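Local coordinates for protein dimethyl-sulfide monooxygenase (Hyphomicrobium sulfonivorans, PDB 6AK1) that oxidises dimethyl sulfide to methanethiol and formaldehyde with NADH and oxygen, as the FMN-dependent large subunit of a two-component monooxygenase, at residues Ala31-Leu36 and Gln79-Asp84; Ala268-Asp273 and Glu444-Ala449; Pro369-Gly374 and Ala379-Arg384. All blocks are in the same frame, centred on the assembly; numbering follows the deposited sequence.

How the interactions relate
The three contacts lie well apart on one TIM-barrel chain, and none touches another. Interaction 1 comes first, joining two loops that follow strand 6-12 and helix 71-75; it lies closest to the expected flavin site. Interaction 2 is centred about 36 Å from it, across the centre of the chain, and ties the turn between helix 251-267 and strand 276-284 to a loop near the C-terminus. Interaction 3, centred about 29 Å from interaction 1 and 32 Å from interaction 2, is nested inside the loop that interaction 2 closes. It packs helix 375-388 on strand 370-372, whose partner 276-284 is also entered from the loop of interaction 2, though nearest atoms stay about 15 Å apart.

Interaction 1: residues Ala31-Leu36 and Gln79-Asp84; sequences ARYNDL and QVPVND
Tyr33 carries this contact, reaching over to Pro81 and Asn83 at roughly right angles to each. Its CG lies between the backbone N and the carbonyl carbon (chi1 80°), a rotation that swings the ring toward the 79-84 loop. Pro81, preceded by a cis peptide bond, meets the phenol end of the ring: its CG lies 3.7 Å from Tyr33 CZ. A rigid, apolar proline suits this place because its CB and CG give the ring a fixed surface. On the other flank, Asn83 ND2 comes within 3.8 Å of Tyr33 CE2, the amide plane turned 64° from the ring.

No direct hydrogen bond crosses; two waters do the work instead. One, in the ring plane, sits 2.6 Å from Tyr33 OH and donates to Asn83 OD1. The other donates to Tyr33 O and accepts from Asn83 ND2 at 3.1 Å, so both ends of the amide are bonded, which is likely to limit its rotation. Behind the tyrosine, Arg32 NE holds Asp35 OD2 at 3.0 Å across a type I turn. The chemistry thus implies a hydrated surface contact, apolar at Pro81 and water-bridged at Asn83, whose side chain is about 7 Å from that of Asp58, probably an FMN ligand.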
ATOM      1  N   ALA A  31     -14.572  13.445   5.242  1.00 18.36           N
ATOM      2  CA  ALA A  31     -14.210  14.842   5.061  1.00 23.84           C
ATOM      3  C   ALA A  31     -13.211  15.349   6.099  1.00 21.48           C
ATOM      4  O   ALA A  31     -12.752  16.487   5.967  1.00 23.61           O
ATOM      5  CB  ALA A  31     -15.472  15.713   5.081  1.00 18.27           C
ATOM      6  N   ARG A  32     -12.859  14.552   7.114  1.00 21.25           N
ATOM      7  CA  ARG A  32     -11.870  14.938   8.120  1.00 20.22           C
ATOM      8  C   ARG A  32     -10.464  14.431   7.802  1.00 22.32           C
ATOM      9  O   ARG A  32      -9.610  14.402   8.694  1.00 19.48           O
ATOM     10  CB  ARG A  32     -12.278  14.437   9.502  1.00 19.48           C
ATOM     11  CG  ARG A  32     -13.657  14.906   9.979  1.00 26.56           C
ATOM     12  CD  ARG A  32     -13.898  14.488  11.427  1.00 23.58           C
ATOM     13  NE  ARG A  32     -13.059  15.253  12.362  1.00 22.30           N
ATOM     14  CZ  ARG A  32     -12.814  14.872  13.614  1.00 30.02           C
ATOM     15  NH1 ARG A  32     -13.310  13.714  14.071  1.00 26.06           N
ATOM     16  NH2 ARG A  32     -12.062  15.631  14.405  1.00 29.95           N
ATOM     17  N   TYR A  33     -10.215  14.015   6.555  1.00 21.01           N
ATOM     18  CA  TYR A  33      -8.877  13.598   6.146  1.00 17.74           C
ATOM     19  C   TYR A  33      -7.811  14.616   6.568  1.00 22.96           C
ATOM     20  O   TYR A  33      -6.637  14.259   6.751  1.00 19.78           O
ATOM     21  CB  TYR A  33      -8.849  13.409   4.622  1.00 17.29           C
ATOM     22  CG  TYR A  33      -8.709  14.749   3.942  1.00 20.10           C
ATOM     23  CD1 TYR A  33      -9.810  15.587   3.763  1.00 18.38           C
ATOM     24  CD2 TYR A  33      -7.462  15.214   3.557  1.00 17.47           C
ATOM     25  CE1 TYR A  33      -9.662  16.853   3.192  1.00 16.51           C
ATOM     26  CE2 TYR A  33      -7.312  16.451   2.987  1.00 21.38           C
ATOM     27  CZ  TYR A  33      -8.405  17.269   2.800  1.00 18.19           C
ATOM     28  OH  TYR A  33      -8.189  18.506   2.236  1.00 18.93           O
ATOM     29  N   ASN A  34      -8.192  15.889   6.712  1.00 18.51           N
ATOM     30  CA  ASN A  34      -7.252  16.950   7.046  1.00 22.84           C
ATOM     31  C   ASN A  34      -7.228  17.273   8.541  1.00 21.77           C
ATOM     32  O   ASN A  34      -6.597  18.260   8.939  1.00 21.29           O
ATOM     33  CB  ASN A  34      -7.570  18.210   6.228  1.00 22.95           C
ATOM     34  CG  ASN A  34      -8.892  18.854   6.628  1.00 23.73           C
ATOM     35  OD1 ASN A  34      -9.878  18.171   6.912  1.00 23.54           O
ATOM     36  ND2 ASN A  34      -8.912  20.180   6.655  1.00 31.14           N
ATOM     37  N   ASP A  35      -7.888  16.460   9.367  1.00 20.83           N
ATOM     38  CA  ASP A  35      -7.900  16.607  10.821  1.00 21.78           C
ATOM     39  C   ASP A  35      -6.988  15.562  11.456  1.00 21.21           C
ATOM     40  O   ASP A  35      -7.116  14.367  11.174  1.00 19.82           O
ATOM     41  CB  ASP A  35      -9.320  16.446  11.384  1.00 20.87           C
ATOM     42  CG  ASP A  35     -10.226  17.612  11.031  1.00 25.32           C
ATOM     43  OD1 ASP A  35      -9.702  18.706  10.723  1.00 23.77           O
ATOM     44  OD2 ASP A  35     -11.466  17.448  11.088  1.00 26.12           O
ATOM     45  N   LEU A  36      -6.092  16.008  12.335  1.00 18.11           N
ATOM     46  CA  LEU A  36      -5.205  15.065  13.014  1.00 20.34           C
ATOM     47  C   LEU A  36      -5.991  14.040  13.819  1.00 22.70           C
ATOM     48  O   LEU A  36      -5.601  12.869  13.862  1.00 20.68           O
ATOM     49  CB  LEU A  36      -4.217  15.823  13.914  1.00 19.66           C
ATOM     50  CG  LEU A  36      -2.988  15.066  14.416  1.00 21.46           C
ATOM     51  CD1 LEU A  36      -2.402  14.217  13.309  1.00 20.91           C
ATOM     52  CD2 LEU A  36      -1.918  16.041  14.910  1.00 22.51           C
ATOM     53  N   GLN A  79     -10.258  11.779  -4.644  1.00 24.19           N
ATOM     54  CA  GLN A  79      -8.807  11.789  -4.453  1.00 19.52           C
ATOM     55  C   GLN A  79      -8.204  13.170  -4.697  1.00 23.11           C
ATOM     56  O   GLN A  79      -6.998  13.300  -4.916  1.00 25.33           O
ATOM     57  CB  GLN A  79      -8.139  10.704  -5.313  1.00 22.59           C
ATOM     58  CG  GLN A  79      -8.641   9.287  -4.938  1.00 16.96           C
ATOM     59  CD  GLN A  79      -7.820   8.157  -5.561  1.00 22.48           C
ATOM     60  OE1 GLN A  79      -6.697   8.368  -6.029  1.00 21.80           O
ATOM     61  NE2 GLN A  79      -8.389   6.947  -5.578  1.00 19.90           N
ATOM     62  N   VAL A  80      -9.038  14.209  -4.651  1.00 20.55           N
ATOM     63  CA  VAL A  80      -8.586  15.584  -4.565  1.00 19.66           C
ATOM     64  C   VAL A  80      -9.597  16.327  -3.679  1.00 21.87           C
ATOM     65  O   VAL A  80     -10.799  16.186  -3.867  1.00 20.96           O
ATOM     66  CB  VAL A  80      -8.433  16.243  -5.967  1.00 23.84           C
ATOM     67  CG1 VAL A  80      -9.764  16.275  -6.732  1.00 20.24           C
ATOM     68  CG2 VAL A  80      -7.838  17.658  -5.841  1.00 19.98           C
ATOM     69  N   PRO A  81      -9.122  17.085  -2.676  1.00 20.69           N
ATOM     70  CA  PRO A  81      -7.726  17.286  -2.256  1.00 21.33           C
ATOM     71  C   PRO A  81      -7.073  16.028  -1.694  1.00 20.92           C
ATOM     72  O   PRO A  81      -7.764  15.145  -1.200  1.00 17.58           O
ATOM     73  CB  PRO A  81      -7.835  18.367  -1.169  1.00 19.36           C
ATOM     74  CG  PRO A  81      -9.250  18.226  -0.642  1.00 20.47           C
ATOM     75  CD  PRO A  81     -10.068  17.857  -1.846  1.00 16.43           C
ATOM     76  N   VAL A  82      -5.748  15.938  -1.786  1.00 21.23           N
ATOM     77  CA  VAL A  82      -5.015  14.820  -1.203  1.00 23.92           C
ATOM     78  C   VAL A  82      -3.780  15.376  -0.498  1.00 25.43           C
ATOM     79  O   VAL A  82      -3.014  16.146  -1.087  1.00 23.77           O
ATOM     80  CB  VAL A  82      -4.640  13.764  -2.261  1.00 23.85           C
ATOM     81  CG1 VAL A  82      -3.936  14.412  -3.421  1.00 26.01           C
ATOM     82  CG2 VAL A  82      -3.769  12.647  -1.649  1.00 19.32           C
ATOM     83  N   ASN A  83      -3.615  15.028   0.776  1.00 22.09           N
ATOM     84  CA  ASN A  83      -2.465  15.469   1.547  1.00 23.26           C
ATOM     85  C   ASN A  83      -1.366  14.404   1.557  1.00 22.46           C
ATOM     86  O   ASN A  83      -1.573  13.242   1.192  1.00 22.32           O
ATOM     87  CB  ASN A  83      -2.883  15.825   2.976  1.00 21.58           C
ATOM     88  CG  ASN A  83      -3.523  17.199   3.062  1.00 23.67           C
ATOM     89  OD1 ASN A  83      -3.663  17.889   2.051  1.00 23.95           O
ATOM     90  ND2 ASN A  83      -3.918  17.600   4.270  1.00 22.40           N
ATOM     91  N   ASP A  84      -0.183  14.833   1.960  1.00 21.89           N
ATOM     92  CA  ASP A  84       0.990  13.975   2.069  1.00 22.17           C
ATOM     93  C   ASP A  84       0.754  12.890   3.116  1.00 22.41           C
ATOM     94  O   ASP A  84       0.460  13.213   4.275  1.00 22.73           O
ATOM     95  CB  ASP A  84       2.183  14.870   2.418  1.00 23.44           C
ATOM     96  CG  ASP A  84       3.413  14.109   2.888  1.00 30.32           C
ATOM     97  OD1 ASP A  84       3.631  12.930   2.522  1.00 31.04           O
ATOM     98  OD2 ASP A  84       4.197  14.737   3.639  1.00 30.41           O
TER
HETATM   99  O   HOH W   1      -5.965  19.764   1.579  1.00 17.04           O
HETATM  100  O   HOH W   2      -3.925  15.302   6.393  1.00 20.80           O

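Interaction 2: residues Ala268-Asp273 and Glu444-Ala449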
ATOM      1  N   ALA A 268      12.405 -16.074  -8.617  1.00 37.84           N
ATOM      2  CA  ALA A 268      13.328 -15.039  -8.171  1.00 36.04           C
ATOM      3  C   ALA A 268      14.214 -15.488  -7.017  1.00 33.23           C
ATOM      4  O   ALA A 268      14.936 -14.662  -6.459  1.00 32.68           O
ATOM      5  CB  ALA A 268      12.558 -13.773  -7.766  1.00 33.62           C
ATOM      6  N   GLY A 269      14.175 -16.763  -6.644  1.00 32.34           N
ATOM      7  CA  GLY A 269      15.030 -17.261  -5.586  1.00 28.57           C
ATOM      8  C   GLY A 269      14.435 -17.223  -4.195  1.00 34.88           C
ATOM      9  O   GLY A 269      15.173 -17.391  -3.217  1.00 28.26           O
ATOM     10  N   ARG A 270      13.130 -17.016  -4.072  1.00 35.02           N
ATOM     11  CA  ARG A 270      12.471 -16.883  -2.781  1.00 31.70           C
ATOM     12  C   ARG A 270      11.512 -18.055  -2.577  1.00 31.41           C
ATOM     13  O   ARG A 270      11.362 -18.922  -3.444  1.00 34.07           O
ATOM     14  CB  ARG A 270      11.756 -15.532  -2.706  1.00 32.13           C
ATOM     15  CG  ARG A 270      12.598 -14.358  -3.214  1.00 29.82           C
ATOM     16  CD  ARG A 270      11.768 -13.059  -3.312  1.00 33.28           C
ATOM     17  NE  ARG A 270      11.329 -12.548  -2.006  1.00 27.97           N
ATOM     18  CZ  ARG A 270      10.407 -11.600  -1.854  1.00 27.63           C
ATOM     19  NH1 ARG A 270       9.838 -11.066  -2.926  1.00 25.74           N
ATOM     20  NH2 ARG A 270      10.048 -11.187  -0.641  1.00 25.14           N
ATOM     21  N   SER A 271      10.871 -18.087  -1.414  1.00 34.20           N
ATOM     22  CA  SER A 271       9.864 -19.094  -1.103  1.00 32.29           C
ATOM     23  C   SER A 271       8.482 -18.648  -1.567  1.00 35.90           C
ATOM     24  O   SER A 271       8.211 -17.459  -1.743  1.00 34.51           O
ATOM     25  CB  SER A 271       9.811 -19.371   0.399  1.00 27.49           C
ATOM     26  OG  SER A 271      11.072 -19.759   0.876  1.00 36.31           O
ATOM     27  N   ARG A 272       7.586 -19.630  -1.721  1.00 33.60           N
ATOM     28  CA  ARG A 272       6.207 -19.314  -2.073  1.00 36.49           C
ATOM     29  C   ARG A 272       5.520 -18.500  -0.980  1.00 37.18           C
ATOM     30  O   ARG A 272       4.611 -17.714  -1.274  1.00 33.27           O
ATOM     31  CB  ARG A 272       5.436 -20.602  -2.360  1.00 33.84           C
ATOM     32  CG  ARG A 272       6.086 -21.454  -3.435  1.00 37.47           C
ATOM     33  CD  ARG A 272       5.225 -22.660  -3.811  1.00 41.73           C
ATOM     34  NE  ARG A 272       3.998 -22.285  -4.510  1.00 37.60           N
ATOM     35  CZ  ARG A 272       3.945 -21.966  -5.801  1.00 35.50           C
ATOM     36  NH1 ARG A 272       5.050 -21.967  -6.538  1.00 37.43           N
ATOM     37  NH2 ARG A 272       2.791 -21.638  -6.359  1.00 31.53           N
ATOM     38  N   ASP A 273       5.937 -18.660   0.277  1.00 29.36           N
ATOM     39  CA  ASP A 273       5.353 -17.915   1.382  1.00 35.62           C
ATOM     40  C   ASP A 273       6.157 -16.669   1.755  1.00 34.98           C
ATOM     41  O   ASP A 273       5.911 -16.077   2.808  1.00 37.09           O
ATOM     42  CB  ASP A 273       5.180 -18.830   2.603  1.00 38.73           C
ATOM     43  CG  ASP A 273       6.502 -19.336   3.162  1.00 44.44           C
ATOM     44  OD1 ASP A 273       7.520 -19.294   2.439  1.00 48.23           O
ATOM     45  OD2 ASP A 273       6.524 -19.784   4.333  1.00 55.97           O
ATOM     46  N   GLU A 444      14.509 -11.518   4.843  1.00 28.96           N
ATOM     47  CA  GLU A 444      14.978 -12.870   4.564  1.00 32.68           C
ATOM     48  C   GLU A 444      16.272 -12.827   3.761  1.00 33.24           C
ATOM     49  O   GLU A 444      16.489 -11.925   2.946  1.00 30.38           O
ATOM     50  CB  GLU A 444      13.926 -13.643   3.767  1.00 29.55           C
ATOM     51  CG  GLU A 444      12.705 -14.068   4.547  1.00 30.66           C
ATOM     52  CD  GLU A 444      11.884 -15.056   3.765  1.00 37.71           C
ATOM     53  OE1 GLU A 444      11.302 -14.656   2.729  1.00 37.83           O
ATOM     54  OE2 GLU A 444      11.859 -16.242   4.159  1.00 48.75           O
ATOM     55  N   SER A 445      17.128 -13.834   3.971  1.00 30.47           N
ATOM     56  CA  SER A 445      18.394 -13.885   3.243  1.00 31.56           C
ATOM     57  C   SER A 445      18.194 -14.038   1.738  1.00 30.04           C
ATOM     58  O   SER A 445      19.098 -13.690   0.970  1.00 31.12           O
ATOM     59  CB  SER A 445      19.264 -15.024   3.766  1.00 29.82           C
ATOM     60  OG  SER A 445      18.642 -16.262   3.494  1.00 37.95           O
ATOM     61  N   THR A 446      17.035 -14.532   1.299  1.00 27.90           N
ATOM     62  CA  THR A 446      16.694 -14.611  -0.121  1.00 29.22           C
ATOM     63  C   THR A 446      16.099 -13.313  -0.661  1.00 31.54           C
ATOM     64  O   THR A 446      15.835 -13.223  -1.865  1.00 28.04           O
ATOM     65  CB  THR A 446      15.703 -15.757  -0.381  1.00 35.71           C
ATOM     66  OG1 THR A 446      14.462 -15.494   0.295  1.00 31.56           O
ATOM     67  CG2 THR A 446      16.276 -17.101   0.099  1.00 30.05           C
ATOM     68  N   HIS A 447      15.869 -12.301   0.204  1.00 28.70           N
ATOM     69  CA  HIS A 447      15.341 -11.039  -0.299  1.00 27.02           C
ATOM     70  C   HIS A 447      16.475 -10.238  -0.931  1.00 26.85           C
ATOM     71  O   HIS A 447      17.591 -10.262  -0.422  1.00 29.60           O
ATOM     72  CB  HIS A 447      14.695 -10.228   0.832  1.00 25.18           C
ATOM     73  CG  HIS A 447      13.972  -9.006   0.357  1.00 28.76           C
ATOM     74  ND1 HIS A 447      14.624  -7.832   0.037  1.00 25.99           N
ATOM     75  CD2 HIS A 447      12.657  -8.789   0.110  1.00 27.23           C
ATOM     76  CE1 HIS A 447      13.740  -6.944  -0.382  1.00 28.79           C
ATOM     77  NE2 HIS A 447      12.539  -7.500  -0.351  1.00 26.85           N
ATOM     78  N   PRO A 448      16.221  -9.531  -2.040  1.00 26.36           N
ATOM     79  CA  PRO A 448      17.322  -8.821  -2.713  1.00 26.90           C
ATOM     80  C   PRO A 448      18.020  -7.795  -1.837  1.00 29.82           C
ATOM     81  O   PRO A 448      19.192  -7.494  -2.091  1.00 30.45           O
ATOM     82  CB  PRO A 448      16.640  -8.163  -3.923  1.00 29.66           C
ATOM     83  CG  PRO A 448      15.163  -8.173  -3.607  1.00 25.17           C
ATOM     84  CD  PRO A 448      14.942  -9.384  -2.760  1.00 25.91           C
ATOM     85  N   ALA A 449      17.351  -7.257  -0.811  1.00 26.29           N
ATOM     86  CA  ALA A 449      18.014  -6.332   0.107  1.00 26.82           C
ATOM     87  C   ALA A 449      19.113  -7.018   0.917  1.00 26.87           C
ATOM     88  O   ALA A 449      20.109  -6.379   1.286  1.00 23.42           O
ATOM     89  CB  ALA A 449      16.987  -5.695   1.048  1.00 25.59           C
TER
HETATM   90  O   HOH W   3      10.220 -12.343   2.050  1.00 26.74           O
HETATM   91  O   HOH W   4      12.597 -13.434   0.186  1.00 26.77           O
HETATM   92  O   HOH W   5      13.342 -17.578   1.192  1.00 39.87           O
HETATM   93  O   HOH W   6       8.734 -16.799   4.247  1.00 49.59           O
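Arg270 and His447 run side by side and point the same way, yet their guanidinium and imidazole planes stand almost perpendicular, 84° apart. The ring comes edge-first over one face of the guanidinium, His447 CD2 lying 3.6 Å from Arg270 NH2. His447 has its CG anti to the backbone N (chi1 -172°), which carries the ring alongside the arginine. Both polar ends are held elsewhere: Arg270 NH1 and NH2 bond to the carbonyls of Ala238 and Ala241, and His447 NE2 to that of Asn240. On the other side of the imidazole, Ala449 N donates to His447 ND1 at 2.9 Å, so the ring suits its place, accepting at one nitrogen and bonding a carbonyl with the other. With an alanine at this position, the Asn240 carbonyl and Ala449 N are likely to lose these mates, and the guanidinium its cover.

Thr446 approaches Arg270 at a slant. Its backbone O touches Arg270 CG, while its CB packs 3.3 Å from Gly269 O. Its hydroxyl serves two waters, one of which also accepts from Arg270 NE at 2.7 Å, in the guanidinium plane, and donates to Glu444 OE1. A further water links Arg270 NH2 to Glu444 OE1, 5.0 Å away, so the opposite charges meet through solvent. An arginine suits this place because it serves two carbonyls and two waters at once.

Gly269, with positive phi (92°), suits the C-prime place of the Schellman motif ending helix 251-267, where a CB would jam against the preceding carbonyl. The type I turn from Glu444 to His447 packs on that helix end, before barrel strand 276-284.

Interaction 3: residues Pro369-Gly374 and Ala379-Arg384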
ATOM      1  N   PRO A 369     -14.051  -6.058  -5.512  1.00 23.63           N
ATOM      2  CA  PRO A 369     -15.286  -6.728  -5.099  1.00 27.79           C
ATOM      3  C   PRO A 369     -15.889  -6.100  -3.848  1.00 28.18           C
ATOM      4  O   PRO A 369     -15.197  -5.525  -3.002  1.00 23.04           O
ATOM      5  CB  PRO A 369     -14.840  -8.176  -4.845  1.00 23.54           C
ATOM      6  CG  PRO A 369     -13.358  -8.068  -4.559  1.00 25.17           C
ATOM      7  CD  PRO A 369     -12.854  -6.896  -5.331  1.00 25.86           C
ATOM      8  N   VAL A 370     -17.210  -6.210  -3.752  1.00 26.87           N
ATOM      9  CA  VAL A 370     -17.979  -5.737  -2.608  1.00 27.49           C
ATOM     10  C   VAL A 370     -18.665  -6.941  -1.979  1.00 28.16           C
ATOM     11  O   VAL A 370     -19.296  -7.742  -2.681  1.00 29.05           O
ATOM     12  CB  VAL A 370     -19.009  -4.674  -3.030  1.00 27.09           C
ATOM     13  CG1 VAL A 370     -19.809  -4.189  -1.831  1.00 27.36           C
ATOM     14  CG2 VAL A 370     -18.306  -3.535  -3.723  1.00 25.92           C
ATOM     15  N   LEU A 371     -18.539  -7.076  -0.667  1.00 25.29           N
ATOM     16  CA  LEU A 371     -19.073  -8.224   0.054  1.00 26.96           C
ATOM     17  C   LEU A 371     -20.089  -7.714   1.068  1.00 27.38           C
ATOM     18  O   LEU A 371     -19.727  -6.994   2.006  1.00 28.29           O
ATOM     19  CB  LEU A 371     -17.946  -9.013   0.720  1.00 24.56           C
ATOM     20  CG  LEU A 371     -18.299 -10.063   1.770  1.00 27.66           C
ATOM     21  CD1 LEU A 371     -19.331 -11.087   1.231  1.00 25.74           C
ATOM     22  CD2 LEU A 371     -17.030 -10.758   2.263  1.00 24.35           C
ATOM     23  N   VAL A 372     -21.354  -8.080   0.873  1.00 26.09           N
ATOM     24  CA  VAL A 372     -22.467  -7.618   1.699  1.00 25.49           C
ATOM     25  C   VAL A 372     -23.098  -8.831   2.374  1.00 25.21           C
ATOM     26  O   VAL A 372     -23.410  -9.819   1.705  1.00 26.34           O
ATOM     27  CB  VAL A 372     -23.508  -6.856   0.856  1.00 27.07           C
ATOM     28  CG1 VAL A 372     -24.692  -6.435   1.699  1.00 23.45           C
ATOM     29  CG2 VAL A 372     -22.870  -5.652   0.169  1.00 24.99           C
ATOM     30  N   GLY A 373     -23.263  -8.767   3.692  1.00 22.61           N
ATOM     31  CA  GLY A 373     -23.882  -9.866   4.413  1.00 25.14           C
ATOM     32  C   GLY A 373     -23.714  -9.709   5.908  1.00 26.35           C
ATOM     33  O   GLY A 373     -23.018  -8.811   6.395  1.00 25.09           O
ATOM     34  N   GLY A 374     -24.396 -10.600   6.640  1.00 26.17           N
ATOM     35  CA  GLY A 374     -24.186 -10.739   8.064  1.00 26.31           C
ATOM     36  C   GLY A 374     -22.904 -11.495   8.361  1.00 27.70           C
ATOM     37  O   GLY A 374     -22.163 -11.902   7.461  1.00 22.95           O
ATOM     38  N   ALA A 379     -17.990 -13.972   6.904  1.00 24.78           N
ATOM     39  CA  ALA A 379     -16.857 -14.797   7.318  1.00 24.29           C
ATOM     40  C   ALA A 379     -16.658 -15.975   6.375  1.00 28.61           C
ATOM     41  O   ALA A 379     -15.518 -16.357   6.086  1.00 29.56           O
ATOM     42  CB  ALA A 379     -17.043 -15.291   8.749  1.00 23.18           C
ATOM     43  N   ASP A 380     -17.758 -16.560   5.878  1.00 27.69           N
ATOM     44  CA  ASP A 380     -17.639 -17.665   4.933  1.00 29.49           C
ATOM     45  C   ASP A 380     -16.865 -17.233   3.692  1.00 29.31           C
ATOM     46  O   ASP A 380     -15.949 -17.932   3.250  1.00 28.20           O
ATOM     47  CB  ASP A 380     -19.019 -18.198   4.524  1.00 26.99           C
ATOM     48  CG  ASP A 380     -19.701 -19.024   5.610  1.00 31.45           C
ATOM     49  OD1 ASP A 380     -19.063 -19.369   6.630  1.00 34.62           O
ATOM     50  OD2 ASP A 380     -20.903 -19.341   5.427  1.00 33.71           O
ATOM     51  N   GLU A 381     -17.229 -16.085   3.105  1.00 27.10           N
ATOM     52  CA  GLU A 381     -16.579 -15.673   1.862  1.00 28.24           C
ATOM     53  C   GLU A 381     -15.130 -15.250   2.104  1.00 26.53           C
ATOM     54  O   GLU A 381     -14.258 -15.519   1.272  1.00 25.08           O
ATOM     55  CB  GLU A 381     -17.374 -14.551   1.173  1.00 30.23           C
ATOM     56  CG  GLU A 381     -17.208 -14.565  -0.364  1.00 41.34           C
ATOM     57  CD  GLU A 381     -17.626 -13.269  -1.076  1.00 44.22           C
ATOM     58  OE1 GLU A 381     -16.768 -12.359  -1.253  1.00 37.71           O
ATOM     59  OE2 GLU A 381     -18.806 -13.174  -1.487  1.00 44.27           O
ATOM     60  N   LEU A 382     -14.849 -14.612   3.248  1.00 24.21           N
ATOM     61  CA  LEU A 382     -13.469 -14.249   3.570  1.00 29.04           C
ATOM     62  C   LEU A 382     -12.577 -15.485   3.636  1.00 29.46           C
ATOM     63  O   LEU A 382     -11.434 -15.465   3.158  1.00 25.05           O
ATOM     64  CB  LEU A 382     -13.406 -13.483   4.899  1.00 26.91           C
ATOM     65  CG  LEU A 382     -14.076 -12.112   5.008  1.00 25.50           C
ATOM     66  CD1 LEU A 382     -13.824 -11.507   6.398  1.00 24.83           C
ATOM     67  CD2 LEU A 382     -13.563 -11.178   3.927  1.00 20.45           C
ATOM     68  N   GLU A 383     -13.083 -16.569   4.235  1.00 28.77           N
ATOM     69  CA  GLU A 383     -12.335 -17.824   4.263  1.00 31.03           C
ATOM     70  C   GLU A 383     -12.210 -18.442   2.879  1.00 29.02           C
ATOM     71  O   GLU A 383     -11.228 -19.139   2.604  1.00 29.54           O
ATOM     72  CB  GLU A 383     -12.995 -18.819   5.215  1.00 31.34           C
ATOM     73  CG  GLU A 383     -12.874 -18.408   6.670  1.00 29.48           C
ATOM     74  CD  GLU A 383     -13.134 -19.570   7.611  1.00 35.09           C
ATOM     75  OE1 GLU A 383     -12.159 -20.243   8.006  1.00 32.77           O
ATOM     76  OE2 GLU A 383     -14.317 -19.820   7.942  1.00 32.96           O
ATOM     77  N   ARG A 384     -13.170 -18.186   2.016  1.00 27.06           N
ATOM     78  CA  ARG A 384     -13.122 -18.691   0.672  1.00 32.27           C
ATOM     79  C   ARG A 384     -12.022 -17.985  -0.130  1.00 32.96           C
ATOM     80  O   ARG A 384     -11.288 -18.635  -0.804  1.00 28.99           O
ATOM     81  CB  ARG A 384     -14.468 -18.571  -0.025  1.00 32.36           C
ATOM     82  CG  ARG A 384     -14.945 -19.787  -0.749  1.00 38.11           C
ATOM     83  CD  ARG A 384     -16.081 -19.460  -1.686  1.00 38.80           C
ATOM     84  NE  ARG A 384     -15.826 -19.929  -3.026  1.00 40.12           N
ATOM     85  CZ  ARG A 384     -16.292 -19.377  -4.126  1.00 41.65           C
ATOM     86  NH1 ARG A 384     -17.047 -18.310  -4.072  1.00 39.13           N
ATOM     87  NH2 ARG A 384     -15.990 -19.893  -5.278  1.00 41.18           N
TER
HETATM   88  O   HOH W   7     -17.662 -10.339  -3.578  1.00 41.64           O
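Apolar packing centres on Leu371, which points from its strand toward helix 375-388. Its CD2 meets Leu382 CD2 at 3.9 Å, the two leucines crossing at a slant. Leu371 CD1 lies 3.5 Å from Glu381 OE2, and CD2 is shared by Glu381 and Leu382. Leucine and glutamate slide past each other in opposite directions, so that Glu381 CB also rests on both Leu371 methyls, 4.0 Å from CD1. The glutamate's CG stands anti to the backbone N (chi1 -151°) and the chain runs extended beyond it, which lays CB and the flat carboxylate against the leucine methyls. A branched leucine suits such a seam, with methyls to meet both neighbours.

The polar part joins Glu381 to Val370 O through a water, with no direct hydrogen bond crossing; the water donates to both Val370 O and Glu381 OE1, each at 3.2 Å. OE1 is also bonded by Trp385 NE1 one turn further along the helix, so two donors converge on this oxygen and would be expected to restrict the carboxylate's rotation. A glutamate suits the place because its CB packs on Leu371 while OE1 reaches the water.

Backbone bonds keep the helix itself in order, with Glu383 N on Ala379 O. Strand 370-372 adds on to strand 276-284 at the barrel's side, and helix 375-388 follows it and leads to barrel strand 393-397. Leu371 and Leu382 both also touch Leu281 of strand 276-284, Leu382 is covered further by Phe408, Ile412 and Leu416 of helix 403-418, and Val370 and Val372, turned away from helix 375-388, pack on helix 289-300.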